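Local coordinates for effector protein hopAB3 (Pseudomonas syringae pv. maculicola, PDB 3TJY), which is recognised by the tomato Pto resistance protein to elicit host immunity, and promotes bacterial virulence in susceptible plants, at residues A[11-16]-A[48-53]. Residues are numbered along the deposited sequence; the frame is centred on the assembly and turned at random.
Sequences VQQLVE and LQHFPD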
ATOM      1  N   VAL A  11       0.004  -5.759  -3.918  1.00  9.84           N
ATOM      2  CA  VAL A  11      -1.341  -6.294  -3.779  1.00 10.51           C
ATOM      3  C   VAL A  11      -1.300  -7.811  -3.591  1.00 11.86           C
ATOM      4  O   VAL A  11      -1.975  -8.340  -2.724  1.00 10.86           O
ATOM      5  CB  VAL A  11      -2.224  -5.882  -4.963  1.00 10.13           C
ATOM      6  CG1 VAL A  11      -3.583  -6.612  -4.932  1.00 11.28           C
ATOM      7  CG2 VAL A  11      -2.410  -4.361  -4.952  1.00 12.00           C
ATOM      8  N   GLN A  12      -0.506  -8.500  -4.412  1.00 11.29           N
ATOM      9  CA  GLN A  12      -0.329  -9.946  -4.283  1.00 10.68           C
ATOM     10  C   GLN A  12       0.107 -10.345  -2.881  1.00 10.56           C
ATOM     11  O   GLN A  12      -0.411 -11.302  -2.304  1.00 14.74           O
ATOM     12  CB  GLN A  12       0.756 -10.423  -5.265  1.00  9.00           C
ATOM     13  CG  GLN A  12       1.195 -11.869  -5.074  1.00 13.19           C
ATOM     14  CD  GLN A  12       2.342 -12.249  -6.016  1.00 15.03           C
ATOM     15  OE1 GLN A  12       3.233 -11.437  -6.285  1.00 15.90           O
ATOM     16  NE2 GLN A  12       2.317 -13.480  -6.521  1.00 13.47           N
ATOM     17  N   GLN A  13       1.126  -9.653  -2.376  1.00 10.26           N
ATOM     18  CA  GLN A  13       1.648  -9.960  -1.054  1.00 10.36           C
ATOM     19  C   GLN A  13       0.635  -9.655   0.052  1.00 11.22           C
ATOM     20  O   GLN A  13       0.580 -10.372   1.062  1.00 16.03           O
ATOM     21  CB  GLN A  13       2.936  -9.199  -0.814  1.00 10.51           C
ATOM     22  CG  GLN A  13       4.110  -9.700  -1.639  1.00 13.88           C
ATOM     23  CD  GLN A  13       5.353  -8.896  -1.342  1.00 17.30           C
ATOM     24  OE1 GLN A  13       5.337  -7.684  -1.423  1.00 17.94           O
ATOM     25  NE2 GLN A  13       6.425  -9.574  -0.951  1.00 31.23           N
ATOM     26  N   LEU A  14      -0.140  -8.582  -0.111  1.00 10.83           N
ATOM     27  CA  LEU A  14      -1.210  -8.282   0.857  1.00  9.75           C
ATOM     28  C   LEU A  14      -2.252  -9.399   0.902  1.00 11.71           C
ATOM     29  O   LEU A  14      -2.651  -9.846   1.980  1.00 15.40           O
ATOM     30  CB  LEU A  14      -1.888  -6.946   0.521  1.00 13.99           C
ATOM     31  CG  LEU A  14      -1.042  -5.712   0.840  1.00 11.56           C
ATOM     32  CD1 LEU A  14      -1.647  -4.451   0.228  1.00 12.21           C
ATOM     33  CD2 LEU A  14      -0.842  -5.558   2.344  1.00 13.76           C
ATOM     34  N   VAL A  15      -2.681  -9.857  -0.268  0.53 10.91           N
ATOM     35  CA  VAL A  15      -3.628 -10.973  -0.315  0.53 11.45           C
ATOM     36  C   VAL A  15      -3.035 -12.213   0.366  0.53 13.12           C
ATOM     37  O   VAL A  15      -3.703 -12.872   1.174  0.53 16.34           O
ATOM     38  CB  VAL A  15      -4.060 -11.305  -1.756  0.53 12.73           C
ATOM     39  CG1 VAL A  15      -5.017 -12.477  -1.738  0.53 12.55           C
ATOM     40  CG2 VAL A  15      -4.726 -10.101  -2.416  0.53 10.56           C
ATOM     41  N   GLU A  16      -1.777 -12.516   0.053  1.00 14.57           N
ATOM     42  CA  GLU A  16      -1.076 -13.656   0.662  1.00 16.08           C
ATOM     43  C   GLU A  16      -1.116 -13.526   2.183  1.00 24.12           C
ATOM     44  O   GLU A  16      -1.210 -14.517   2.903  1.00 24.97           O
ATOM     45  CB  GLU A  16       0.410 -13.683   0.291  1.00 22.67           C
ATOM     46  CG  GLU A  16       0.804 -13.871  -1.169  1.00 37.72           C
ATOM     47  CD  GLU A  16       2.320 -13.683  -1.369  1.00 40.27           C
ATOM     48  OE1 GLU A  16       2.761 -13.466  -2.516  1.00 34.28           O
ATOM     49  OE2 GLU A  16       3.077 -13.738  -0.366  1.00 44.07           O
ATOM     50  N   LEU A  48       6.519  -2.333   4.503  1.00 10.22           N
ATOM     51  CA  LEU A  48       7.923  -1.997   4.759  1.00 11.97           C
ATOM     52  C   LEU A  48       8.851  -2.512   3.666  1.00 14.74           C
ATOM     53  O   LEU A  48       9.952  -1.988   3.488  1.00 15.62           O
ATOM     54  CB  LEU A  48       8.392  -2.520   6.123  1.00 12.12           C
ATOM     55  CG  LEU A  48       7.821  -1.837   7.369  1.00 16.08           C
ATOM     56  CD1 LEU A  48       8.289  -2.523   8.651  1.00 13.43           C
ATOM     57  CD2 LEU A  48       8.181  -0.330   7.391  1.00 14.67           C
ATOM     58  N   GLN A  49       8.436  -3.555   2.957  1.00 11.42           N
ATOM     59  CA  GLN A  49       9.274  -4.085   1.877  1.00 13.40           C
ATOM     60  C   GLN A  49       9.307  -3.120   0.703  1.00 15.04           C
ATOM     61  O   GLN A  49      10.213  -3.196  -0.134  1.00 14.54           O
ATOM     62  CB  GLN A  49       8.757  -5.434   1.367  1.00 14.98           C
ATOM     63  CG  GLN A  49       8.831  -6.565   2.349  1.00 20.67           C
ATOM     64  CD  GLN A  49       8.305  -7.871   1.778  1.00 24.30           C
ATOM     65  OE1 GLN A  49       8.719  -8.297   0.703  1.00 20.93           O
ATOM     66  NE2 GLN A  49       7.381  -8.511   2.500  1.00 26.31           N
ATOM     67  N   HIS A  50       8.322  -2.229   0.633  1.00 11.55           N
ATOM     68  CA  HIS A  50       8.154  -1.369  -0.541  1.00  8.73           C
ATOM     69  C   HIS A  50       8.192   0.125  -0.259  1.00 11.23           C
ATOM     70  O   HIS A  50       8.481   0.928  -1.150  1.00 11.40           O
ATOM     71  CB  HIS A  50       6.863  -1.718  -1.263  1.00  8.25           C
ATOM     72  CG  HIS A  50       6.807  -3.141  -1.699  1.00 12.26           C
ATOM     73  ND1 HIS A  50       7.367  -3.575  -2.880  1.00 13.52           N
ATOM     74  CD2 HIS A  50       6.297  -4.240  -1.095  1.00 13.69           C
ATOM     75  CE1 HIS A  50       7.190  -4.881  -2.991  1.00 13.95           C
ATOM     76  NE2 HIS A  50       6.542  -5.309  -1.922  1.00 13.61           N
ATOM     77  N   PHE A  51       7.885   0.495   0.978  1.00 10.06           N
ATOM     78  CA  PHE A  51       7.971   1.886   1.410  1.00  9.79           C
ATOM     79  C   PHE A  51       8.819   1.931   2.673  1.00  9.53           C
ATOM     80  O   PHE A  51       8.300   2.061   3.770  1.00 11.45           O
ATOM     81  CB  PHE A  51       6.570   2.453   1.706  1.00  9.74           C
ATOM     82  CG  PHE A  51       5.631   2.396   0.532  1.00  8.69           C
ATOM     83  CD1 PHE A  51       5.585   3.438  -0.381  1.00  8.81           C
ATOM     84  CD2 PHE A  51       4.787   1.303   0.353  1.00 13.44           C
ATOM     85  CE1 PHE A  51       4.707   3.405  -1.474  1.00 10.16           C
ATOM     86  CE2 PHE A  51       3.910   1.254  -0.746  1.00 12.79           C
ATOM     87  CZ  PHE A  51       3.882   2.311  -1.658  1.00 12.99           C
ATOM     88  N   PRO A  52      10.144   1.797   2.524  1.00  9.66           N
ATOM     89  CA  PRO A  52      11.010   1.580   3.678  1.00  8.47           C
ATOM     90  C   PRO A  52      10.947   2.690   4.730  1.00  9.71           C
ATOM     91  O   PRO A  52      11.166   2.405   5.893  1.00 11.97           O
ATOM     92  CB  PRO A  52      12.412   1.534   3.063  1.00 15.87           C
ATOM     93  CG  PRO A  52      12.253   2.122   1.664  1.00 12.72           C
ATOM     94  CD  PRO A  52      10.884   1.772   1.248  1.00 11.17           C
ATOM     95  N   ASP A  53      10.664   3.918   4.313  1.00 11.58           N
ATOM     96  CA  ASP A  53      10.716   5.058   5.217  1.00 12.76           C
ATOM     97  C   ASP A  53       9.349   5.389   5.805  1.00 11.64           C
ATOM     98  O   ASP A  53       9.193   6.431   6.441  1.00 15.08           O
ATOM     99  CB  ASP A  53      11.225   6.301   4.483  1.00 13.26           C
ATOM    100  CG  ASP A  53      12.618   6.129   3.933  1.00 21.21           C
ATOM    101  OD1 ASP A  53      13.492   5.620   4.660  1.00 22.69           O
ATOM    102  OD2 ASP A  53      12.844   6.520   2.769  1.00 24.35           O
TER
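Gln13 reaches from helix 3-16 to the end of helix 41-50 and uses both halves of its amide there, showing how one carboxamide can join two neighbouring polar side chains. Its oxygen accepts a hydrogen bond from the ring N-H of His50: NE2 of His50 lies 2.7 Å from OE1 of Gln13, and the N-H...O angle of 163° makes this a short, nearly straight bond. The donor sits in the carbonyl plane of Gln13, and the oxygen in turn meets the imidazole at its edge, close to the ring plane. Amide and ring are nevertheless turned almost perpendicular to each other, 80° apart.

The nitrogen of the same amide serves Gln49, with NE2 of Gln13 3.1 Å from OE1 of Gln49. This second bond is less ideal, because the donor stands above the carbonyl plane of Gln49 instead of approaching on a lone pair. With two partners on different atoms, the pair supports the assigned orientation of the Gln13 amide: OE1 faces a donor and NE2 an acceptor. ND1 of His50 faces Arg6 in a weak hydrogen bond, consistent with the ring carrying its proton on NE2; Arg6 also reaches the backbone oxygen of Gln49 weakly.

An extended chain beyond CG (chi2 -180°) carries the Gln13 amide across to these partners; the nearest CA atoms of 11-16 and 48-53, those of Gln13 and Gln49, are 10.1 Å apart. Gln13 is buried and also touches Val46, whereas Gln49 lies at the exposed side. Beside this polar bridge, Leu14 packs on Val46 and Phe47, and His50 on Ile10. Together they join helix 3-16 to the C-terminal end of helix 41-50 in the small all-helical bundle of the HopPmaL Pto-binding domain.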